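Local coordinates for protein predicted acetyltransferase (Clostridium acetobutylicum, PDB 3MGD) that binds acetyl-CoA and, as a GNAT-family protein, probably transfers its acetyl group to an amine, at residues 90-95 against 100-105; 18-23 against 36-41; 47-52 against 114-119. All coordinates share one frame; numbering follows the deposited sequence. Where two conformers were deposited one is given.

Contact 1: residues 90-95 against 100-105. With ACO (acetyl coenzyme *a), chain C.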
loop_
_atom_site.group_PDB
_atom_site.type_symbol
_atom_site.label_atom_id
_atom_site.label_comp_id
_atom_site.label_asym_id
_atom_site.label_seq_id
_atom_site.Cartn_x
_atom_site.Cartn_y
_atom_site.Cartn_z
HETATM N N MSE A 90 -2.347 1.370 15.540
HETATM C CA MSE A 90 -2.160 0.620 16.764
HETATM C C MSE A 90 -1.628 1.508 17.884
HETATM O O MSE A 90 -0.632 2.215 17.743
HETATM C CB MSE A 90 -1.276 -0.599 16.538
HETATM C CG MSE A 90 -1.953 -1.598 15.574
HETATM SE SE MSE A 90 -1.004 -3.269 15.555
HETATM C CE MSE A 90 -1.339 -3.836 17.396
ATOM N N TYR A 91 -2.315 1.454 19.009
ATOM C CA TYR A 91 -1.952 2.279 20.152
ATOM C C TYR A 91 -2.412 1.547 21.396
ATOM O O TYR A 91 -3.516 1.007 21.436
ATOM C CB TYR A 91 -2.602 3.667 20.059
ATOM C CG TYR A 91 -2.199 4.558 21.224
ATOM C CD1 TYR A 91 -1.004 5.261 21.201
ATOM C CD2 TYR A 91 -2.999 4.665 22.346
ATOM C CE1 TYR A 91 -0.617 6.073 22.285
ATOM C CE2 TYR A 91 -2.624 5.458 23.427
ATOM C CZ TYR A 91 -1.439 6.160 23.393
ATOM O OH TYR A 91 -1.088 6.948 24.488
ATOM N N THR A 92 -1.528 1.463 22.381
ATOM C CA THR A 92 -1.909 0.982 23.694
ATOM C C THR A 92 -1.550 2.069 24.724
ATOM O O THR A 92 -0.449 2.629 24.681
ATOM C CB THR A 92 -1.165 -0.319 24.080
ATOM O OG1 THR A 92 -1.519 -1.375 23.181
ATOM C CG2 THR A 92 -1.538 -0.727 25.532
ATOM N N GLU A 93 -2.481 2.362 25.631
ATOM C CA GLU A 93 -2.250 3.303 26.728
ATOM C C GLU A 93 -0.939 2.939 27.415
ATOM O O GLU A 93 -0.712 1.765 27.713
ATOM C CB GLU A 93 -3.411 3.211 27.730
ATOM C CG GLU A 93 -3.318 4.174 28.902
ATOM C CD GLU A 93 -3.481 5.625 28.479
ATOM O OE1 GLU A 93 -4.449 5.928 27.749
ATOM O OE2 GLU A 93 -2.646 6.458 28.882
ATOM N N PRO A 94 -0.053 3.931 27.643
ATOM C CA PRO A 94 1.274 3.620 28.190
ATOM C C PRO A 94 1.288 2.769 29.464
ATOM O O PRO A 94 2.076 1.829 29.533
ATOM C CB PRO A 94 1.885 5.002 28.425
ATOM C CG PRO A 94 1.279 5.828 27.319
ATOM C CD PRO A 94 -0.146 5.333 27.204
ATOM N N THR A 95 0.438 3.068 30.442
ATOM C CA THR A 95 0.437 2.282 31.671
ATOM C C THR A 95 -0.079 0.859 31.443
ATOM O O THR A 95 0.046 0.004 32.319
ATOM C CB THR A 95 -0.372 2.967 32.795
ATOM O OG1 THR A 95 -1.723 3.141 32.371
ATOM C CG2 THR A 95 0.231 4.338 33.132
ATOM N N GLY A 100 0.728 -7.599 26.477
ATOM C CA GLY A 100 0.330 -8.425 25.349
ATOM C C GLY A 100 -0.918 -7.921 24.635
ATOM O O GLY A 100 -1.510 -8.639 23.823
ATOM N N ILE A 101 -1.319 -6.686 24.918
ATOM C CA ILE A 101 -2.537 -6.160 24.303
ATOM C C ILE A 101 -2.404 -5.992 22.791
ATOM O O ILE A 101 -3.232 -6.489 22.029
ATOM C CB ILE A 101 -2.993 -4.841 24.944
ATOM C CG1 ILE A 101 -3.371 -5.075 26.406
ATOM C CG2 ILE A 101 -4.170 -4.254 24.170
ATOM C CD1 ILE A 101 -3.774 -3.801 27.120
ATOM N N ALA A 102 -1.368 -5.286 22.354
ATOM C CA ALA A 102 -1.123 -5.137 20.925
ATOM C C ALA A 102 -0.944 -6.501 20.242
ATOM O O ALA A 102 -1.465 -6.717 19.150
ATOM C CB ALA A 102 0.084 -4.227 20.677
ATOM N N THR A 103 -0.244 -7.428 20.891
ATOM C CA THR A 103 -0.049 -8.771 20.311
ATOM C C THR A 103 -1.373 -9.517 20.106
ATOM O O THR A 103 -1.599 -10.141 19.056
ATOM C CB THR A 103 0.935 -9.622 21.166
ATOM O OG1 THR A 103 2.225 -8.999 21.164
ATOM C CG2 THR A 103 1.065 -11.035 20.609
ATOM N N GLY A 104 -2.259 -9.440 21.096
ATOM C CA GLY A 104 -3.583 -10.029 20.973
ATOM C C GLY A 104 -4.430 -9.311 19.925
ATOM O O GLY A 104 -5.250 -9.928 19.254
HETATM N N MSE A 105 -4.248 -7.998 19.791
HETATM C CA MSE A 105 -4.922 -7.254 18.719
HETATM C C MSE A 105 -4.485 -7.769 17.349
HETATM O O MSE A 105 -5.309 -7.915 16.445
HETATM C CB MSE A 105 -4.614 -5.757 18.807
HETATM C CG MSE A 105 -5.329 -5.016 19.913
HETATM SE SE MSE A 105 -7.260 -5.029 19.641
HETATM C CE MSE A 105 -7.704 -3.287 20.415
HETATM N N1A ACO C . 5.213 -12.721 27.981
HETATM C C2A ACO C . 6.411 -12.000 28.007
HETATM N N3A ACO C . 6.475 -10.705 27.440
HETATM C C4A ACO C . 5.286 -10.134 26.829
HETATM C C5A ACO C . 4.058 -10.870 26.802
HETATM C C6A ACO C . 3.999 -12.142 27.357
HETATM N N6A ACO C . 2.755 -12.883 27.326
HETATM N N7A ACO C . 3.060 -10.069 26.147
HETATM C C8A ACO C . 3.655 -8.870 25.782
HETATM N N9A ACO C . 5.052 -8.909 26.183
HETATM C C1B ACO C . 5.959 -7.779 26.071
HETATM C C2B ACO C . 6.651 -8.032 24.721
HETATM O O2B ACO C . 7.368 -9.197 24.471
HETATM C C3B ACO C . 7.279 -6.686 24.441
HETATM O O3B ACO C . 8.555 -6.409 24.971
HETATM P P3B ACO C . 9.907 -6.663 24.167
HETATM O O7A ACO C . 11.069 -6.767 25.215
HETATM O O8A ACO C . 10.176 -5.482 23.209
HETATM O O9A ACO C . 9.818 -7.947 23.369
HETATM C C4B ACO C . 6.110 -5.737 24.880
HETATM O O4B ACO C . 5.565 -6.397 26.080
HETATM C C5B ACO C . 5.103 -5.136 23.921
HETATM O O5B ACO C . 4.184 -6.096 23.460
HETATM P P1A ACO C . 2.629 -5.868 23.623
HETATM O O1A ACO C . 2.198 -5.816 25.097
HETATM O O2A ACO C . 1.921 -6.969 22.838
HETATM O O3A ACO C . 2.355 -4.481 22.924
HETATM P P2A ACO C . 1.711 -3.216 23.647
HETATM O O4A ACO C . 2.632 -2.624 24.767
HETATM O O5A ACO C . 0.315 -3.514 24.119
HETATM O O6A ACO C . 1.511 -2.136 22.518
HETATM C CBP ACO C . 2.406 -0.536 20.924
HETATM C CCP ACO C . 2.546 -1.888 21.608
HETATM C CDP ACO C . 3.405 -0.414 19.786
HETATM C CEP ACO C . 1.001 -0.424 20.431
HETATM C CAP ACO C . 2.707 0.579 21.981
HETATM O OAP ACO C . 4.014 0.523 22.446
HETATM C C9P ACO C . 2.280 1.969 21.579
HETATM O O9P ACO C . 1.108 2.345 21.628
HETATM N N8P ACO C . 3.332 2.863 21.140
HETATM C C7P ACO C . 3.014 4.207 20.662
HETATM C C6P ACO C . 2.234 4.179 19.400
HETATM C C5P ACO C . 2.865 3.251 18.385
HETATM O O5P ACO C . 4.080 3.274 18.186
HETATM N N4P ACO C . 2.011 2.328 17.719
HETATM C C3P ACO C . 2.454 1.576 16.571
HETATM C C2P ACO C . 2.487 2.311 15.255
HETATM S S1P ACO C . 2.890 1.291 13.859
HETATM C C ACO C . 1.541 0.478 13.274
HETATM O O ACO C . 0.452 0.653 13.801
HETATM C CH3 ACO C . 1.707 -0.545 12.219
#
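Met90, a selenomethionine, reaches from its strand to the first turn of the helix. Its terminal CE lies 3.6 Å from CB of Ala102, close to that residue's carbonyl O, and also meets CB of Met105. The chain bends at its last torsion (chi3 66°), which brings the methyl group to the helix. Thr92 also touches the helix, its OG1 lying 4.0 Å from CG2 of Ile101.

Acetyl-CoA bridges the two segments. On the strand, Met90 O accepts from N4P of the cofactor at 2.6 Å. Thr92 N gives a nearly straight bond to O9P (2.9 Å, 171°). These two bonds hold the pantetheine arm alongside the strand. The pyrophosphate sits at the helix start. Thr92 OG1 can give its proton to O5A (3.0 Å) or to O6A; which is not settled. Gly100 N donates to O1A at 2.7 Å, and Ala102 N to O5A at 3.0 Å. O2A is gripped twice, by Thr103 N and by Thr103 OG1, the latter at 2.6 Å. This is the pyrophosphate-binding loop of the GNAT fold, and the helix N-terminus would probably stabilise the negative charge. Gly100 is the N-cap.

Gly98, Ser126 and Lys135 also hydrogen-bond to the cofactor. The contact opens the beta-alpha-beta unit of strand 83-92, helix 101-115 and strand 120-124, with Ile101 and Met105 packed on strand 61-72 and Thr103 against helix 129-136.

Contact 2: residues 18-23 against 36-41; sequences IRKRQL and KELTRY
Leu38 reaches between Arg19 and Lys20 of the other helix with its two methyl groups. CD2 takes Arg19, at 3.6 Å from CD and 3.7 Å from NE. CD1 takes Lys20, at 3.7 Å from CG. The backbones stay well apart, with CA of Arg19 and CA of Leu38 8.5 Å from each other, so the side chains span the gap.

The close part is at Arg19. Its CG is anti to the backbone N (chi1 178°), and the chain runs extended as far as NE. Leu38 crosses it at about a right angle. CD2 lies at the edge of the guanidinium, in its plane, while Leu23 CD1 of Arg19's own helix sits 3.9 Å above one face, toward the rim. The charged end is held across the dimer interface, where NH2 bonds to Pro75 O of the second subunit. A weak bond joins NH1 to Asn89.

The Lys20 side is looser and partly open to solvent. Only the base of the chain touches Leu38, obliquely. The chain then bends at chi3, and NZ makes a salt bridge with Asp35, just before the second segment. Tyr77 of the second subunit packs on Lys20.

The contact joins helix 12-25 to helix 35-47. Leu38 also rests on Val16, Arg19 touches Thr88 of strand 83-92, and Tyr41 meets Ala69 of strand 61-72.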
loop_
_atom_site.group_PDB
_atom_site.type_symbol
_atom_site.label_atom_id
_atom_site.label_comp_id
_atom_site.label_asym_id
_atom_site.label_seq_id
_atom_site.Cartn_x
_atom_site.Cartn_y
_atom_site.Cartn_z
ATOM N N ILE A 18 -7.468 9.498 19.098
ATOM C CA ILE A 18 -6.478 8.486 19.457
ATOM C C ILE A 18 -5.395 8.389 18.392
ATOM O O ILE A 18 -4.222 8.215 18.726
ATOM C CB ILE A 18 -7.109 7.116 19.661
ATOM C CG1 ILE A 18 -8.167 7.192 20.765
ATOM C CG2 ILE A 18 -6.027 6.082 19.989
ATOM C CD1 ILE A 18 -9.019 5.940 20.881
ATOM N N ARG A 19 -5.770 8.509 17.115
ATOM C CA ARG A 19 -4.739 8.496 16.068
ATOM C C ARG A 19 -3.764 9.661 16.227
ATOM O O ARG A 19 -2.562 9.481 16.100
ATOM C CB ARG A 19 -5.321 8.456 14.643
ATOM C CG ARG A 19 -4.223 8.499 13.556
ATOM C CD ARG A 19 -4.652 7.958 12.170
ATOM N NE ARG A 19 -3.582 8.212 11.203
ATOM C CZ ARG A 19 -2.475 7.478 11.092
ATOM N NH1 ARG A 19 -2.273 6.419 11.877
ATOM N NH2 ARG A 19 -1.545 7.822 10.213
ATOM N N LYS A 20 -4.263 10.867 16.482
ATOM C CA LYS A 20 -3.348 11.987 16.711
ATOM C C LYS A 20 -2.438 11.725 17.912
ATOM O O LYS A 20 -1.231 11.985 17.868
ATOM C CB LYS A 20 -4.116 13.303 16.903
ATOM C CG LYS A 20 -4.849 13.801 15.662
ATOM C CD LYS A 20 -5.425 15.210 15.843
ATOM C CE LYS A 20 -6.524 15.247 16.867
ATOM N NZ LYS A 20 -7.252 16.573 16.889
ATOM N N ARG A 21 -3.031 11.208 18.979
ATOM C CA ARG A 21 -2.297 10.912 20.197
ATOM C C ARG A 21 -1.176 9.912 19.920
ATOM O O ARG A 21 -0.057 10.062 20.405
ATOM C CB ARG A 21 -3.266 10.344 21.218
ATOM C CG ARG A 21 -2.747 10.320 22.627
ATOM C CD ARG A 21 -3.921 10.190 23.556
ATOM N NE ARG A 21 -3.645 9.252 24.629
ATOM C CZ ARG A 21 -4.557 8.442 25.149
ATOM N NH1 ARG A 21 -5.807 8.449 24.691
ATOM N NH2 ARG A 21 -4.205 7.619 26.111
ATOM N N GLN A 22 -1.500 8.896 19.122
ATOM C CA GLN A 22 -0.554 7.862 18.718
ATOM C C GLN A 22 0.613 8.440 17.930
ATOM O O GLN A 22 1.767 8.162 18.219
ATOM C CB GLN A 22 -1.292 6.838 17.866
ATOM C CG GLN A 22 -0.403 5.763 17.269
ATOM C CD GLN A 22 -1.074 5.139 16.077
ATOM O OE1 GLN A 22 -2.305 5.014 16.049
ATOM N NE2 GLN A 22 -0.275 4.718 15.086
ATOM N N LEU A 23 0.308 9.266 16.938
ATOM C CA LEU A 23 1.344 9.821 16.083
ATOM C C LEU A 23 2.263 10.731 16.884
ATOM O O LEU A 23 3.471 10.752 16.683
ATOM C CB LEU A 23 0.709 10.609 14.942
ATOM C CG LEU A 23 -0.126 9.805 13.940
ATOM C CD1 LEU A 23 -0.823 10.752 12.991
ATOM C CD2 LEU A 23 0.739 8.784 13.159
ATOM N N LYS A 36 -9.976 17.353 9.624
ATOM C CA LYS A 36 -10.938 17.153 8.540
ATOM C C LYS A 36 -10.597 15.876 7.771
ATOM O O LYS A 36 -11.468 15.041 7.513
ATOM C CB LYS A 36 -10.969 18.360 7.608
ATOM C CG LYS A 36 -12.023 18.262 6.489
ATOM C CD LYS A 36 -11.989 19.468 5.549
ATOM C CE LYS A 36 -13.034 19.307 4.423
ATOM N NZ LYS A 36 -12.955 20.394 3.417
ATOM N N GLU A 37 -9.325 15.724 7.421
ATOM C CA GLU A 37 -8.892 14.596 6.593
ATOM C C GLU A 37 -8.991 13.264 7.332
ATOM O O GLU A 37 -9.360 12.245 6.740
ATOM C CB GLU A 37 -7.458 14.817 6.111
ATOM C CG GLU A 37 -7.299 15.937 5.075
ATOM C CD GLU A 37 -7.136 17.330 5.685
ATOM O OE1 GLU A 37 -7.362 17.527 6.907
ATOM O OE2 GLU A 37 -6.780 18.248 4.921
ATOM N N LEU A 38 -8.631 13.265 8.617
ATOM C CA LEU A 38 -8.771 12.061 9.441
ATOM C C LEU A 38 -10.250 11.653 9.526
ATOM O O LEU A 38 -10.602 10.489 9.320
ATOM C CB LEU A 38 -8.197 12.288 10.854
ATOM C CG LEU A 38 -6.675 12.274 11.034
ATOM C CD1 LEU A 38 -6.253 12.755 12.441
ATOM C CD2 LEU A 38 -6.098 10.890 10.721
ATOM N N THR A 39 -11.116 12.616 9.821
ATOM C CA THR A 39 -12.553 12.328 9.969
ATOM C C THR A 39 -13.160 11.800 8.684
ATOM O O THR A 39 -13.984 10.882 8.698
ATOM C CB THR A 39 -13.328 13.585 10.386
ATOM O OG1 THR A 39 -12.760 14.110 11.589
ATOM C CG2 THR A 39 -14.804 13.272 10.602
ATOM N N ARG A 40 -12.758 12.393 7.569
ATOM C CA ARG A 40 -13.215 11.916 6.262
ATOM C C ARG A 40 -12.690 10.509 5.967
ATOM O O ARG A 40 -13.429 9.688 5.455
ATOM C CB ARG A 40 -12.800 12.896 5.166
ATOM C CG ARG A 40 -13.263 12.527 3.762
ATOM C CD ARG A 40 -12.886 13.657 2.804
ATOM N NE ARG A 40 -11.434 13.827 2.740
ATOM C CZ ARG A 40 -10.814 14.879 2.214
ATOM N NH1 ARG A 40 -11.517 15.892 1.709
ATOM N NH2 ARG A 40 -9.484 14.924 2.203
ATOM N N TYR A 41 -11.423 10.241 6.290
ATOM C CA TYR A 41 -10.837 8.908 6.087
ATOM C C TYR A 41 -11.612 7.818 6.838
ATOM O O TYR A 41 -11.931 6.765 6.269
ATOM C CB TYR A 41 -9.370 8.872 6.514
ATOM C CG TYR A 41 -8.761 7.488 6.416
ATOM C CD1 TYR A 41 -8.325 6.988 5.194
ATOM C CD2 TYR A 41 -8.644 6.679 7.537
ATOM C CE1 TYR A 41 -7.787 5.717 5.090
ATOM C CE2 TYR A 41 -8.103 5.404 7.450
ATOM C CZ TYR A 41 -7.675 4.934 6.224
ATOM O OH TYR A 41 -7.145 3.666 6.134
#

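Contact 3: residues 47-52 against 114-119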
loop_
_atom_site.group_PDB
_atom_site.type_symbol
_atom_site.label_atom_id
_atom_site.label_comp_id
_atom_site.label_asym_id
_atom_site.label_seq_id
_atom_site.Cartn_x
_atom_site.Cartn_y
_atom_site.Cartn_z
ATOM N N ALA A 47 -17.460 3.153 6.469
ATOM C CA ALA A 47 -18.749 2.989 5.816
ATOM C C ALA A 47 -18.691 1.920 4.742
ATOM O O ALA A 47 -19.647 1.169 4.559
ATOM C CB ALA A 47 -19.238 4.315 5.229
ATOM N N ASN A 48 -17.569 1.841 4.031
ATOM C CA ASN A 48 -17.365 0.876 2.950
ATOM C C ASN A 48 -16.700 -0.419 3.404
ATOM O O ASN A 48 -16.371 -1.264 2.581
ATOM C CB ASN A 48 -16.490 1.490 1.850
ATOM C CG ASN A 48 -17.170 2.631 1.125
ATOM O OD1 ASN A 48 -18.390 2.642 0.954
ATOM N ND2 ASN A 48 -16.374 3.597 0.676
ATOM N N ASN A 49 -16.447 -0.540 4.703
ATOM C CA ASN A 49 -15.810 -1.733 5.278
ATOM C C ASN A 49 -14.428 -2.032 4.717
ATOM O O ASN A 49 -13.994 -3.193 4.699
ATOM C CB ASN A 49 -16.719 -2.970 5.117
ATOM C CG ASN A 49 -16.554 -4.000 6.259
ATOM O OD1 ASN A 49 -16.189 -3.664 7.389
ATOM N ND2 ASN A 49 -16.853 -5.255 5.959
ATOM N N LEU A 50 -13.745 -0.990 4.247
ATOM C CA LEU A 50 -12.352 -1.102 3.803
ATOM C C LEU A 50 -11.367 -0.844 4.950
ATOM O O LEU A 50 -10.153 -0.863 4.757
ATOM C CB LEU A 50 -12.084 -0.132 2.649
ATOM C CG LEU A 50 -12.780 -0.519 1.337
ATOM C CD1 LEU A 50 -12.621 0.556 0.250
ATOM C CD2 LEU A 50 -12.278 -1.878 0.843
ATOM N N LEU A 51 -11.915 -0.576 6.133
ATOM C CA LEU A 51 -11.144 -0.434 7.362
ATOM C C LEU A 51 -11.908 -1.118 8.495
ATOM O O LEU A 51 -13.118 -0.947 8.609
ATOM C CB LEU A 51 -10.966 1.049 7.711
ATOM C CG LEU A 51 -10.089 1.305 8.943
ATOM C CD1 LEU A 51 -8.601 1.056 8.597
ATOM C CD2 LEU A 51 -10.306 2.720 9.513
ATOM N N VAL A 52 -11.208 -1.901 9.310
ATOM C CA VAL A 52 -11.773 -2.440 10.548
ATOM C C VAL A 52 -10.867 -2.026 11.705
ATOM O O VAL A 52 -9.681 -2.325 11.705
ATOM C CB VAL A 52 -11.875 -3.986 10.521
ATOM C CG1 VAL A 52 -12.306 -4.531 11.886
ATOM C CG2 VAL A 52 -12.848 -4.450 9.420
ATOM N N LYS A 114 -8.259 -13.158 7.172
ATOM C CA LYS A 114 -8.628 -14.504 6.744
ATOM C C LYS A 114 -10.099 -14.570 6.345
ATOM O O LYS A 114 -10.456 -15.237 5.381
ATOM C CB LYS A 114 -8.391 -15.493 7.881
ATOM C CG LYS A 114 -6.945 -15.749 8.203
ATOM C CD LYS A 114 -6.854 -16.859 9.240
ATOM C CE LYS A 114 -5.434 -17.347 9.414
ATOM N NZ LYS A 114 -5.402 -18.514 10.343
ATOM N N GLU A 115 -10.951 -13.877 7.089
ATOM C CA GLU A 115 -12.388 -13.912 6.794
ATOM C C GLU A 115 -12.704 -13.260 5.440
ATOM O O GLU A 115 -13.786 -13.437 4.879
ATOM C CB GLU A 115 -13.173 -13.245 7.929
ATOM C CG GLU A 115 -13.313 -14.137 9.174
ATOM C CD GLU A 115 -14.199 -15.361 8.921
ATOM O OE1 GLU A 115 -15.398 -15.172 8.618
ATOM O OE2 GLU A 115 -13.697 -16.510 9.010
ATOM N N ARG A 116 -11.741 -12.517 4.916
ATOM C CA ARG A 116 -11.877 -11.849 3.621
ATOM C C ARG A 116 -10.956 -12.465 2.576
ATOM O O ARG A 116 -10.690 -11.859 1.535
ATOM C CB ARG A 116 -11.558 -10.361 3.753
ATOM C CG ARG A 116 -12.763 -9.438 3.630
ATOM C CD ARG A 116 -12.523 -8.197 4.452
ATOM N NE ARG A 116 -12.372 -8.573 5.850
ATOM C CZ ARG A 116 -13.211 -8.227 6.821
ATOM N NH1 ARG A 116 -14.254 -7.455 6.562
ATOM N NH2 ARG A 116 -12.989 -8.647 8.055
ATOM N N ASN A 117 -10.467 -13.669 2.854
ATOM C CA ASN A 117 -9.582 -14.376 1.933
ATOM C C ASN A 117 -8.303 -13.613 1.596
ATOM O O ASN A 117 -7.852 -13.584 0.441
ATOM C CB ASN A 117 -10.334 -14.771 0.654
ATOM C CG ASN A 117 -11.411 -15.813 0.918
ATOM O OD1 ASN A 117 -11.310 -16.589 1.868
ATOM N ND2 ASN A 117 -12.442 -15.840 0.074
ATOM N N ILE A 118 -7.714 -13.005 2.616
ATOM C CA ILE A 118 -6.453 -12.289 2.460
ATOM C C ILE A 118 -5.398 -12.997 3.283
ATOM O O ILE A 118 -5.645 -13.368 4.434
ATOM C CB ILE A 118 -6.587 -10.829 2.921
ATOM C CG1 ILE A 118 -7.474 -10.054 1.942
ATOM C CG2 ILE A 118 -5.209 -10.177 3.081
ATOM C CD1 ILE A 118 -7.710 -8.609 2.339
ATOM N N HIS A 119 -4.225 -13.204 2.695
ATOM C CA HIS A 119 -3.176 -13.950 3.382
ATOM C C HIS A 119 -1.837 -13.226 3.410
ATOM O O HIS A 119 -0.842 -13.768 3.881
ATOM C CB HIS A 119 -3.020 -15.351 2.780
ATOM C CG HIS A 119 -2.666 -15.351 1.324
ATOM N ND1 HIS A 119 -1.363 -15.344 0.878
ATOM C CD2 HIS A 119 -3.443 -15.356 0.215
ATOM C CE1 HIS A 119 -1.351 -15.343 -0.444
ATOM N NE2 HIS A 119 -2.601 -15.350 -0.871
#
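Asn49 and Arg116 meet obliquely, with the amide of one near the guanidinium of the other. Their planes are 70° apart. ND2 of Asn49 lies at the guanidinium edge, in its plane, 3.5 Å from NH1 of Arg116. Both atoms are donors, so this is a contact without a hydrogen bond. NH1 also comes within 4.4 Å of CG2 of Val52, obliquely. This geometry holds for one of two deposited positions of Arg116, so it is tentative.

The Arg116 chain bends at chi3 (-62°), which turns its end toward the other segment. The guanidinium has a firmer partner at NH2, which forms a salt bridge with Glu112, one turn back in the helix. With NH2 so engaged, NH1 is the atom that comes near Asn49.

Both segments lie at helix ends. Asn49 has positive phi and closes helix 35-47 in a Schellman motif. Helix 101-115 ends in another, with Asn117 as its C-prime residue. There, Asn117 N bonds to Lys114 O at 3.0 Å, and Ile118 N to Ala113 O. Asn49 is exposed, Arg116 partly so, and Val52 is buried.

The contact brings the loop leading into strand 51-58 beside the end of helix 101-115. Val52 pairs through its backbone with Ile68 of strand 61-72 and touches Glu112 with its side chain. Arg116 and Ile118 both lean on Phe70 of the same neighbouring strand.

Contact 1 is buried. Its segments touch mainly through apolar atoms, and its polar bonds go to the cofactor, from backbone N-H groups and hydroxyls. Contact 2 is largely buried but apolar where its helices touch, with the charged ends paired elsewhere. Contact 3 is partly buried, near the surface, and the smallest of the three. Contacts 1 and 3 share helix 101-115, one at its start and the other at its end, and their centres are 21 Å apart. Contact 2 meets contact 1 through Gln22 packing on Tyr91. It meets contact 3 where Tyr41 packs on Leu51. Contacts 2 and 3 both touch the second subunit, whereas contact 1 does not.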